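Local structure of terminal uridylyltransferase 1 (Trypanosoma brucei, 5HZD) at residues 37-40 with 41-45; 82-85 with 86-89; 207-210 with 211-215; 345-349 with 350-354. The protein adds uridines from UTP to the 3' ends of guide RNAs, ribosomal RNAs and some mRNAs, and takes part in mitochondrial RNA editing in trypanosomes. All blocks are in the same frame, centred on the assembly; numbering follows the deposited sequence.

The four contacts follow one another along the chain, and all are local, each joining successive turns of a helix or one of its ends. Contact 1, on helix 37-47, and contact 3, at the start of helix 209-223, lie on opposite sides of the chain's centre, about 79 Å apart between centres. Contact 2 is the one beside the active site: the side chain of Ala86 is about 4 Å from that of Ile124, which probably binds UTP, as in related enzymes. Contact 1 instead neighbours the zinc finger, the side chain of His37 lying about 10 Å from that of the zinc ligand His30. Contact 4 ends helix 336-349, whose first residues bind UTP, about 27 Å from contact 1 between centres.

Contact 1: 37-40 with 41-45; sequences HARL and RRIAQ. With SO4 (sulfate ion), chain E.
The guanidinium of Arg42 lays one face over the preceding turn, above Arg39 CA and Ala38 O. Its NH2 comes 3.7 Å from Arg39 CA, a position reached because the chain bends at chi3 (-72°) and folds back along the helix. The Arg39 guanidinium is used at its edge, with the sulfur of a sulfate in its plane: Arg39 NH2 donates to sulfate O1 at 3.0 Å. Arg39 NH1 donates to sulfate O4 at 3.2 Å, and a further weak bond runs from NH2 to O4. Leu40 CG stands over one face of this group, toward its rim, and Ile43 CD1 approaches it obliquely, 4.3 Å from Arg39 NH1. Asp36 forms a salt bridge with Arg39 NH2, and Arg493 NH1 also binds the sulfate, which was probably carried over from the crystallisation liquor. On another flank, the His37 ring and the Arg41 guanidinium run side by side with planes 19° apart, His37 CE1 touching Arg41 CD at 4.0 Å. Gln45 NE2 lies over one face of the Arg41 group, whose NH1 is hydrogen-bonded to Tyr492 OH. Leu40 CD2 and Ile43 CD1 meet at 4.2 Å as the apolar part of the contact. Beneath the side chains, Arg41 N, Arg42 N, Ile43 N and Ala44 N donate to the carbonyl oxygens of His37, Ala38, Arg39 and Leu40. This i to i+4 ladder is that of a regular alpha-helix, here helix 37-47, which packs His37, Leu40 and Ile43 against helix 481-497 and joins Arg39 to Arg493 through one bound anion.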
loop_
_atom_site.group_PDB
_atom_site.type_symbol
_atom_site.label_atom_id
_atom_site.label_comp_id
_atom_site.label_asym_id
_atom_site.label_seq_id
_atom_site.Cartn_x
_atom_site.Cartn_y
_atom_site.Cartn_z
ATOM N N HIS A 37 -20.965 -21.052 -7.947
ATOM C CA HIS A 37 -19.993 -21.960 -7.336
ATOM C C HIS A 37 -20.035 -23.377 -7.901
ATOM O O HIS A 37 -19.030 -23.883 -8.403
ATOM C CB HIS A 37 -20.122 -22.016 -5.804
ATOM C CG HIS A 37 -19.116 -22.915 -5.157
ATOM N ND1 HIS A 37 -19.448 -24.143 -4.614
ATOM C CD2 HIS A 37 -17.779 -22.783 -5.012
ATOM C CE1 HIS A 37 -18.351 -24.712 -4.143
ATOM N NE2 HIS A 37 -17.327 -23.915 -4.378
ATOM N N ALA A 38 -21.181 -24.038 -7.787
ATOM C CA ALA A 38 -21.277 -25.436 -8.188
ATOM C C ALA A 38 -20.962 -25.622 -9.671
ATOM O O ALA A 38 -20.292 -26.579 -10.052
ATOM C CB ALA A 38 -22.651 -25.977 -7.867
ATOM N N ARG A 39 -21.423 -24.681 -10.486
ATOM C CA ARG A 39 -21.245 -24.704 -11.937
ATOM C C ARG A 39 -19.797 -24.539 -12.386
ATOM O O ARG A 39 -19.299 -25.293 -13.227
ATOM C CB ARG A 39 -22.099 -23.617 -12.588
ATOM C CG ARG A 39 -22.013 -23.626 -14.109
ATOM C CD ARG A 39 -22.977 -22.619 -14.728
ATOM N NE ARG A 39 -22.665 -21.260 -14.298
ATOM C CZ ARG A 39 -21.751 -20.486 -14.876
ATOM N NH1 ARG A 39 -21.064 -20.930 -15.917
ATOM N NH2 ARG A 39 -21.520 -19.272 -14.408
ATOM N N LEU A 40 -19.112 -23.541 -11.840
ATOM C CA LEU A 40 -17.719 -23.347 -12.229
ATOM C C LEU A 40 -16.833 -24.436 -11.641
ATOM O O LEU A 40 -15.831 -24.817 -12.252
ATOM C CB LEU A 40 -17.221 -21.960 -11.811
ATOM C CG LEU A 40 -17.864 -20.790 -12.554
ATOM C CD1 LEU A 40 -17.190 -19.478 -12.163
ATOM C CD2 LEU A 40 -17.819 -21.015 -14.085
ATOM N N ARG A 41 -17.171 -24.914 -10.443
ATOM C CA ARG A 41 -16.435 -26.024 -9.837
ATOM C C ARG A 41 -16.510 -27.236 -10.730
ATOM O O ARG A 41 -15.511 -27.935 -10.928
ATOM C CB ARG A 41 -16.969 -26.363 -8.434
ATOM C CG ARG A 41 -16.460 -27.665 -7.811
ATOM C CD ARG A 41 -16.812 -27.682 -6.310
ATOM N NE ARG A 41 -16.596 -28.962 -5.632
ATOM C CZ ARG A 41 -15.523 -29.259 -4.902
ATOM N NH1 ARG A 41 -14.544 -28.373 -4.759
ATOM N NH2 ARG A 41 -15.424 -30.448 -4.315
ATOM N N ARG A 42 -17.702 -27.507 -11.252
ATOM C CA ARG A 42 -17.870 -28.654 -12.139
ATOM C C ARG A 42 -17.057 -28.516 -13.418
ATOM O O ARG A 42 -16.415 -29.480 -13.855
ATOM C CB ARG A 42 -19.353 -28.881 -12.470
ATOM C CG ARG A 42 -20.120 -29.699 -11.426
ATOM C CD ARG A 42 -21.506 -30.146 -11.937
ATOM N NE ARG A 42 -22.454 -29.037 -12.018
ATOM C CZ ARG A 42 -22.673 -28.313 -13.113
ATOM N NH1 ARG A 42 -22.017 -28.584 -14.237
ATOM N NH2 ARG A 42 -23.549 -27.314 -13.085
ATOM N N ILE A 43 -17.074 -27.327 -14.021
ATOM C CA ILE A 43 -16.265 -27.086 -15.224
ATOM C C ILE A 43 -14.783 -27.301 -14.944
ATOM O O ILE A 43 -14.096 -28.017 -15.686
ATOM C CB ILE A 43 -16.537 -25.706 -15.850
ATOM C CG1 ILE A 43 -17.987 -25.651 -16.340
ATOM C CG2 ILE A 43 -15.581 -25.452 -17.016
ATOM C CD1 ILE A 43 -18.479 -24.278 -16.715
ATOM N N ALA A 44 -14.282 -26.712 -13.859
ATOM C CA ALA A 44 -12.862 -26.847 -13.548
ATOM C C ALA A 44 -12.511 -28.288 -13.198
ATOM O O ALA A 44 -11.430 -28.755 -13.537
ATOM C CB ALA A 44 -12.466 -25.908 -12.427
ATOM N N GLN A 45 -13.422 -29.003 -12.537
ATOM C CA GLN A 45 -13.186 -30.421 -12.216
ATOM C C GLN A 45 -13.070 -31.324 -13.436
ATOM O O GLN A 45 -12.436 -32.387 -13.360
ATOM C CB GLN A 45 -14.269 -30.987 -11.308
ATOM C CG GLN A 45 -14.034 -30.692 -9.845
ATOM C CD GLN A 45 -15.226 -31.046 -8.998
ATOM O OE1 GLN A 45 -16.354 -31.099 -9.487
ATOM N NE2 GLN A 45 -14.986 -31.304 -7.720
HETATM S S SO4 E . -18.864 -17.176 -16.161
HETATM O O1 SO4 E . -19.906 -16.866 -15.181
HETATM O O2 SO4 E . -17.536 -17.103 -15.534
HETATM O O3 SO4 E . -18.941 -16.204 -17.252
HETATM O O4 SO4 E . -19.097 -18.526 -16.677
#

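Contact 2: 82-85 with 86-89; sequences KMQE and AHRA
Met83, Gln84 and Glu85 accept through their carbonyl oxygens from His87 N, Arg88 N and Ala89 N, the i to i+4 pattern of an alpha-helix. The shortest of the three runs from Arg88 N to Gln84 O, 2.9 Å. Met83 O also takes a weak, bent bond from Ala86 N. These turns belong to helix 80-100 of the nucleotidyltransferase palm domain, where Ala86 is turned to Trp118 and lies near Ile124, a probable UTP-binding residue. The imidazole of His87, its CG anti to the carbonyl carbon (chi1 -63°), tips back over the previous turn. One face rests on the backbone: Met83 O stands 3.4 Å from the ring plane, and Gln84 CA makes a CH-pi contact, 4.2 Å from the centroid of the His87 ring and 27° off its normal. Met83, its CG swung opposite the backbone N (chi1 173°), sets CG 3.5 Å from His87 NE2, while SD meets the ring obliquely. Past these contacts, His87 NE2 is hydrogen-bonded to Pro373 O, a bond that together with the packed face limits rotation of the ring. Lys82 NZ reaches both carboxylate oxygens of Glu85 through weak bonds within a salt bridge, 3.0 Å to OE2. Arg88 folds back with one guanidinium face over Gln84 O and Glu85 CA, and its NE forms a salt bridge with Glu279. The carboxylate of Glu85 stays apart from this group, Glu85 OE2 lying 4.6 Å from Arg88 NH2. What touches instead is the methylene: Glu85 CG sits 3.2 Å from Arg88 NH2.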
loop_
_atom_site.group_PDB
_atom_site.type_symbol
_atom_site.label_atom_id
_atom_site.label_comp_id
_atom_site.label_asym_id
_atom_site.label_seq_id
_atom_site.Cartn_x
_atom_site.Cartn_y
_atom_site.Cartn_z
ATOM N N LYS A 82 9.783 9.691 -11.770
ATOM C CA LYS A 82 8.506 9.748 -11.078
ATOM C C LYS A 82 8.648 9.276 -9.633
ATOM O O LYS A 82 8.092 9.874 -8.725
ATOM C CB LYS A 82 7.456 8.926 -11.846
ATOM C CG LYS A 82 6.063 9.006 -11.247
ATOM C CD LYS A 82 5.501 10.440 -11.260
ATOM C CE LYS A 82 5.353 10.974 -12.642
ATOM N NZ LYS A 82 4.924 12.408 -12.581
ATOM N N MET A 83 9.414 8.215 -9.398
ATOM C CA MET A 83 9.658 7.800 -8.016
ATOM C C MET A 83 10.304 8.931 -7.219
ATOM O O MET A 83 9.983 9.142 -6.028
ATOM C CB MET A 83 10.530 6.542 -7.984
ATOM C CG MET A 83 10.957 6.172 -6.562
ATOM S SD MET A 83 9.693 5.380 -5.579
ATOM C CE MET A 83 10.027 3.661 -6.013
ATOM N N GLN A 84 11.205 9.667 -7.858
ATOM C CA GLN A 84 11.896 10.733 -7.137
ATOM C C GLN A 84 10.961 11.895 -6.779
ATOM O O GLN A 84 11.230 12.627 -5.818
ATOM C CB GLN A 84 13.135 11.165 -7.904
ATOM C CG GLN A 84 14.176 10.023 -7.910
ATOM C CD GLN A 84 15.371 10.317 -8.786
ATOM O OE1 GLN A 84 15.224 10.752 -9.934
ATOM N NE2 GLN A 84 16.565 10.085 -8.254
ATOM N N GLU A 85 9.820 12.031 -7.474
ATOM C CA GLU A 85 8.834 12.995 -7.027
ATOM C C GLU A 85 8.273 12.654 -5.660
ATOM O O GLU A 85 8.054 13.559 -4.835
ATOM C CB GLU A 85 7.680 13.138 -8.018
ATOM C CG GLU A 85 8.131 13.723 -9.326
ATOM C CD GLU A 85 7.005 13.788 -10.360
ATOM O OE1 GLU A 85 5.822 13.729 -9.955
ATOM O OE2 GLU A 85 7.335 13.876 -11.575
ATOM N N ALA A 86 8.052 11.356 -5.398
ATOM C CA ALA A 86 7.622 10.922 -4.063
ATOM C C ALA A 86 8.728 11.175 -3.018
ATOM O O ALA A 86 8.437 11.553 -1.888
ATOM C CB ALA A 86 7.203 9.413 -4.067
ATOM N N HIS A 87 9.982 10.970 -3.404
ATOM C CA HIS A 87 11.109 11.281 -2.521
ATOM C C HIS A 87 11.100 12.754 -2.112
ATOM O O HIS A 87 11.339 13.098 -0.938
ATOM C CB HIS A 87 12.453 10.973 -3.168
ATOM C CG HIS A 87 12.676 9.524 -3.485
ATOM N ND1 HIS A 87 13.842 9.088 -4.066
ATOM C CD2 HIS A 87 11.916 8.425 -3.271
ATOM C CE1 HIS A 87 13.783 7.775 -4.223
ATOM N NE2 HIS A 87 12.630 7.349 -3.757
ATOM N N ARG A 88 10.854 13.630 -3.073
ATOM C CA ARG A 88 10.826 15.050 -2.754
ATOM C C ARG A 88 9.649 15.366 -1.841
ATOM O O ARG A 88 9.782 16.151 -0.878
ATOM C CB ARG A 88 10.781 15.873 -4.028
ATOM C CG ARG A 88 12.069 15.705 -4.820
ATOM C CD ARG A 88 12.281 16.754 -5.888
ATOM N NE ARG A 88 11.391 16.540 -7.014
ATOM C CZ ARG A 88 11.640 15.730 -8.036
ATOM N NH1 ARG A 88 12.788 15.046 -8.110
ATOM N NH2 ARG A 88 10.737 15.616 -9.005
ATOM N N ALA A 89 8.478 14.778 -2.120
ATOM C CA ALA A 89 7.338 14.994 -1.239
ATOM C C ALA A 89 7.619 14.560 0.196
ATOM O O ALA A 89 7.218 15.231 1.150
ATOM C CB ALA A 89 6.076 14.272 -1.786
#

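Contact 3: 207-210 with 211-215; sequences ATRE and DRLLL
Thr208 turns OG1 between its backbone N and carbonyl carbon (chi1 63°), and Asp211 sets its carboxylate beside its own N (chi1 -73°), so each side chain meets the other's backbone N-H. The result is a capping box at the start of helix 209-223. Asp211 N donates to Thr208 OG1 at 3.1 Å, the N-cap bond, and Thr208 N donates to Asp211 OD2 at 3.0 Å, meeting the anti lone pair of OD2, the one directed away from OD1. Two N-H groups of the first turn and its lead-in, which no preceding helical turn could serve, are satisfied this way. Ser262 OG also binds Asp211 OD2, tying the cap to a neighbouring loop. Ala207 CB backs the box, 3.6 Å from Asp211 CB, and faces Trp233 of strand 228-233. Next to Asp211, Arg212 bends at chi3 and spreads one guanidinium face over Arg209 CA; its NH2 comes 3.5 Å from Arg209 CB. The two arginine chains cross at about a right angle, with Arg209 NH1 4.9 Å from Arg212 NH2. Glu210 and Leu214 run side by side, Glu210 CG 4.1 Å from Leu214 CD1. Arg209 reaches over Leu213, whose CD2 stands 4.2 Å from the Arg209 guanidinium plane, over its centre.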
loop_
_atom_site.group_PDB
_atom_site.type_symbol
_atom_site.label_atom_id
_atom_site.label_comp_id
_atom_site.label_asym_id
_atom_site.label_seq_id
_atom_site.Cartn_x
_atom_site.Cartn_y
_atom_site.Cartn_z
ATOM N N ALA A 207 6.479 46.356 6.671
ATOM C CA ALA A 207 7.735 46.014 7.323
ATOM C C ALA A 207 8.709 47.176 7.213
ATOM O O ALA A 207 8.836 47.780 6.150
ATOM C CB ALA A 207 8.342 44.777 6.646
ATOM N N THR A 208 9.406 47.481 8.297
ATOM C CA THR A 208 10.520 48.414 8.229
ATOM C C THR A 208 11.683 47.764 7.497
ATOM O O THR A 208 11.668 46.579 7.200
ATOM C CB THR A 208 11.012 48.804 9.628
ATOM O OG1 THR A 208 11.503 47.634 10.297
ATOM C CG2 THR A 208 9.871 49.421 10.465
ATOM N N ARG A 209 12.708 48.552 7.206
ATOM C CA ARG A 209 13.893 48.002 6.565
ATOM C C ARG A 209 14.527 46.900 7.421
ATOM O O ARG A 209 14.954 45.869 6.896
ATOM C CB ARG A 209 14.891 49.132 6.263
ATOM C CG ARG A 209 16.323 48.673 5.986
ATOM C CD ARG A 209 16.503 48.021 4.631
ATOM N NE ARG A 209 17.925 47.800 4.363
ATOM C CZ ARG A 209 18.401 47.259 3.246
ATOM N NH1 ARG A 209 17.568 46.879 2.290
ATOM N NH2 ARG A 209 19.710 47.097 3.087
ATOM N N GLU A 210 14.556 47.101 8.734
ATOM C CA GLU A 210 15.121 46.111 9.631
ATOM C C GLU A 210 14.263 44.855 9.573
ATOM O O GLU A 210 14.789 43.744 9.540
ATOM C CB GLU A 210 15.186 46.622 11.066
ATOM C CG GLU A 210 15.697 45.587 12.042
ATOM C CD GLU A 210 15.797 46.085 13.468
ATOM O OE1 GLU A 210 14.983 46.945 13.890
ATOM O OE2 GLU A 210 16.704 45.599 14.179
ATOM N N ASP A 211 12.942 45.034 9.544
ATOM C CA ASP A 211 12.023 43.878 9.466
ATOM C C ASP A 211 12.259 43.072 8.191
ATOM O O ASP A 211 12.257 41.825 8.220
ATOM C CB ASP A 211 10.559 44.318 9.446
ATOM C CG ASP A 211 10.061 44.826 10.773
ATOM O OD1 ASP A 211 10.374 44.217 11.828
ATOM O OD2 ASP A 211 9.347 45.859 10.764
ATOM N N ARG A 212 12.424 43.767 7.065
ATOM C CA ARG A 212 12.654 43.090 5.777
ATOM C C ARG A 212 13.919 42.241 5.831
ATOM O O ARG A 212 13.925 41.105 5.341
ATOM C CB ARG A 212 12.737 44.093 4.600
ATOM C CG ARG A 212 11.410 44.810 4.276
ATOM C CD ARG A 212 11.413 45.610 2.943
ATOM N NE ARG A 212 12.384 46.690 2.898
ATOM C CZ ARG A 212 12.169 47.939 3.334
ATOM N NH1 ARG A 212 11.001 48.279 3.883
ATOM N NH2 ARG A 212 13.137 48.853 3.239
ATOM N N LEU A 213 14.979 42.775 6.428
ATOM C CA LEU A 213 16.230 42.019 6.541
ATOM C C LEU A 213 16.083 40.812 7.453
ATOM O O LEU A 213 16.691 39.761 7.209
ATOM C CB LEU A 213 17.387 42.912 7.008
ATOM C CG LEU A 213 17.835 43.965 5.993
ATOM C CD1 LEU A 213 18.851 44.890 6.643
ATOM C CD2 LEU A 213 18.435 43.308 4.769
ATOM N N LEU A 214 15.253 40.938 8.480
ATOM C CA LEU A 214 15.029 39.827 9.394
ATOM C C LEU A 214 14.255 38.719 8.706
ATOM O O LEU A 214 14.581 37.539 8.867
ATOM C CB LEU A 214 14.319 40.299 10.683
ATOM C CG LEU A 214 15.230 41.069 11.645
ATOM C CD1 LEU A 214 14.442 41.759 12.784
ATOM C CD2 LEU A 214 16.274 40.132 12.214
ATOM N N LEU A 215 13.221 39.064 7.938
ATOM C CA LEU A 215 12.446 38.023 7.262
ATOM C C LEU A 215 13.315 37.305 6.238
ATOM O O LEU A 215 13.302 36.070 6.145
ATOM C CB LEU A 215 11.195 38.607 6.595
ATOM C CG LEU A 215 10.297 37.646 5.809
ATOM C CD1 LEU A 215 9.909 36.413 6.652
ATOM C CD2 LEU A 215 9.045 38.320 5.224
#

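Contact 4: 345-349 with 350-354; sequences YYLVQ and KGYVP
Lys350 N donates to Tyr346 O at 3.0 Å, an i to i+4 bond at the C-terminal end of helix 336-349. With chi1 at -69°, which puts CG opposite the carbonyl carbon, Lys350 CG comes obliquely to the tyrosine ring, 3.6 Å from Tyr346 CE1; the chain bends only beyond it, and NZ runs on to a salt bridge with Glu409 of helix 385-409. Gly351 then leaves helical geometry with a positive phi of 83°. Gly351 N donates to Val348 O at 3.1 Å, coming from above the carbonyl plane and not along a lone pair. Tyr352 N turns back to Leu347 O at 2.9 Å, a weak and bent bond. Together, these two links form a Schellman motif, which closes the last turn and redirects the chain. The Tyr352 side chain crosses Leu347 at about a right angle, Tyr352 CB 3.9 Å from Leu347 CD2. Farther out, its ring meets that of Tyr346 obliquely, planes 44° apart, with Tyr352 CE2 3.7 Å from Tyr346 OH. A water in the plane of the Tyr352 ring, at its edge, joins the two hydroxyls, its link to Tyr352 OH being weak. Val353 adds a weak bond from its N to Leu347 O and sets CG2 3.8 Å from Val348 CG2, the valines packing together against Tyr303 of helix 292-304. A second water donates to both Val348 O and Val353 O. Pro354 O ends the segment 4.3 Å from Val348 CG2.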
loop_
_atom_site.group_PDB
_atom_site.type_symbol
_atom_site.label_atom_id
_atom_site.label_comp_id
_atom_site.label_asym_id
_atom_site.label_seq_id
_atom_site.Cartn_x
_atom_site.Cartn_y
_atom_site.Cartn_z
ATOM N N TYR A 345 3.039 -17.090 -0.785
ATOM C CA TYR A 345 3.021 -18.445 -0.210
ATOM C C TYR A 345 3.053 -19.478 -1.323
ATOM O O TYR A 345 3.796 -20.462 -1.246
ATOM C CB TYR A 345 1.778 -18.648 0.666
ATOM C CG TYR A 345 1.614 -20.048 1.184
ATOM C CD1 TYR A 345 2.347 -20.492 2.275
ATOM C CD2 TYR A 345 0.709 -20.922 0.566
ATOM C CE1 TYR A 345 2.187 -21.822 2.767
ATOM C CE2 TYR A 345 0.536 -22.216 1.047
ATOM C CZ TYR A 345 1.279 -22.650 2.131
ATOM O OH TYR A 345 1.133 -23.938 2.595
ATOM N N TYR A 346 2.259 -19.247 -2.361
ATOM C CA TYR A 346 2.303 -20.112 -3.549
ATOM C C TYR A 346 3.709 -20.146 -4.167
ATOM O O TYR A 346 4.238 -21.227 -4.488
ATOM C CB TYR A 346 1.250 -19.646 -4.553
ATOM C CG TYR A 346 1.512 -20.070 -5.979
ATOM C CD1 TYR A 346 1.313 -21.387 -6.385
ATOM C CD2 TYR A 346 1.942 -19.144 -6.906
ATOM C CE1 TYR A 346 1.514 -21.763 -7.708
ATOM C CE2 TYR A 346 2.170 -19.501 -8.222
ATOM C CZ TYR A 346 1.977 -20.815 -8.608
ATOM O OH TYR A 346 2.179 -21.165 -9.933
ATOM N N LEU A 347 4.328 -18.983 -4.360
ATOM C CA LEU A 347 5.670 -18.947 -4.925
ATOM C C LEU A 347 6.656 -19.731 -4.081
ATOM O O LEU A 347 7.533 -20.409 -4.637
ATOM C CB LEU A 347 6.178 -17.490 -5.083
ATOM C CG LEU A 347 5.365 -16.612 -6.047
ATOM C CD1 LEU A 347 5.945 -15.183 -6.063
ATOM C CD2 LEU A 347 5.328 -17.229 -7.475
ATOM N N VAL A 348 6.555 -19.635 -2.753
ATOM C CA VAL A 348 7.496 -20.340 -1.900
ATOM C C VAL A 348 7.236 -21.827 -1.985
ATOM O O VAL A 348 8.170 -22.619 -2.150
ATOM C CB VAL A 348 7.346 -19.893 -0.439
ATOM C CG1 VAL A 348 8.124 -20.861 0.498
ATOM C CG2 VAL A 348 7.810 -18.457 -0.262
ATOM N N GLN A 349 5.964 -22.229 -1.902
ATOM C CA GLN A 349 5.644 -23.665 -1.812
ATOM C C GLN A 349 6.003 -24.376 -3.096
ATOM O O GLN A 349 6.375 -25.559 -3.080
ATOM C CB GLN A 349 4.176 -23.900 -1.435
ATOM C CG GLN A 349 3.849 -23.464 -0.040
ATOM C CD GLN A 349 4.685 -24.164 1.000
ATOM O OE1 GLN A 349 4.841 -25.384 0.957
ATOM N NE2 GLN A 349 5.227 -23.402 1.956
ATOM N N LYS A 350 5.929 -23.650 -4.203
ATOM C CA LYS A 350 6.247 -24.203 -5.520
ATOM C C LYS A 350 7.702 -24.009 -5.932
ATOM O O LYS A 350 8.112 -24.461 -7.002
ATOM C CB LYS A 350 5.302 -23.630 -6.585
ATOM C CG LYS A 350 3.854 -24.123 -6.455
ATOM C CD LYS A 350 3.764 -25.640 -6.651
ATOM C CE LYS A 350 2.324 -26.126 -6.727
ATOM N NZ LYS A 350 2.308 -27.619 -6.886
ATOM N N GLY A 351 8.474 -23.312 -5.107
ATOM C CA GLY A 351 9.914 -23.168 -5.317
ATOM C C GLY A 351 10.335 -22.080 -6.277
ATOM O O GLY A 351 11.478 -22.048 -6.700
ATOM N N TYR A 352 9.421 -21.189 -6.636
ATOM C CA TYR A 352 9.764 -20.033 -7.466
ATOM C C TYR A 352 10.610 -18.967 -6.768
ATOM O O TYR A 352 11.367 -18.237 -7.433
ATOM C CB TYR A 352 8.503 -19.358 -8.028
ATOM C CG TYR A 352 7.755 -20.161 -9.038
ATOM C CD1 TYR A 352 8.238 -20.298 -10.334
ATOM C CD2 TYR A 352 6.567 -20.803 -8.694
ATOM C CE1 TYR A 352 7.542 -21.033 -11.278
ATOM C CE2 TYR A 352 5.855 -21.528 -9.633
ATOM C CZ TYR A 352 6.352 -21.636 -10.915
ATOM O OH TYR A 352 5.657 -22.364 -11.846
ATOM N N VAL A 353 10.441 -18.806 -5.451
ATOM C CA VAL A 353 11.263 -17.850 -4.693
ATOM C C VAL A 353 11.749 -18.556 -3.425
ATOM O O VAL A 353 11.064 -19.438 -2.903
ATOM C CB VAL A 353 10.512 -16.561 -4.257
ATOM C CG1 VAL A 353 9.930 -15.779 -5.477
ATOM C CG2 VAL A 353 9.413 -16.869 -3.268
ATOM N N PRO A 354 12.906 -18.132 -2.900
ATOM C CA PRO A 354 13.394 -18.670 -1.627
ATOM C C PRO A 354 12.510 -18.241 -0.459
ATOM O O PRO A 354 11.889 -17.179 -0.454
ATOM C CB PRO A 354 14.787 -18.028 -1.484
ATOM C CG PRO A 354 15.207 -17.703 -2.878
ATOM C CD PRO A 354 13.908 -17.255 -3.538
HETATM O O HOH W 1 2.903 -23.807 -10.556
HETATM O O HOH W 2 10.874 -22.001 -2.004
#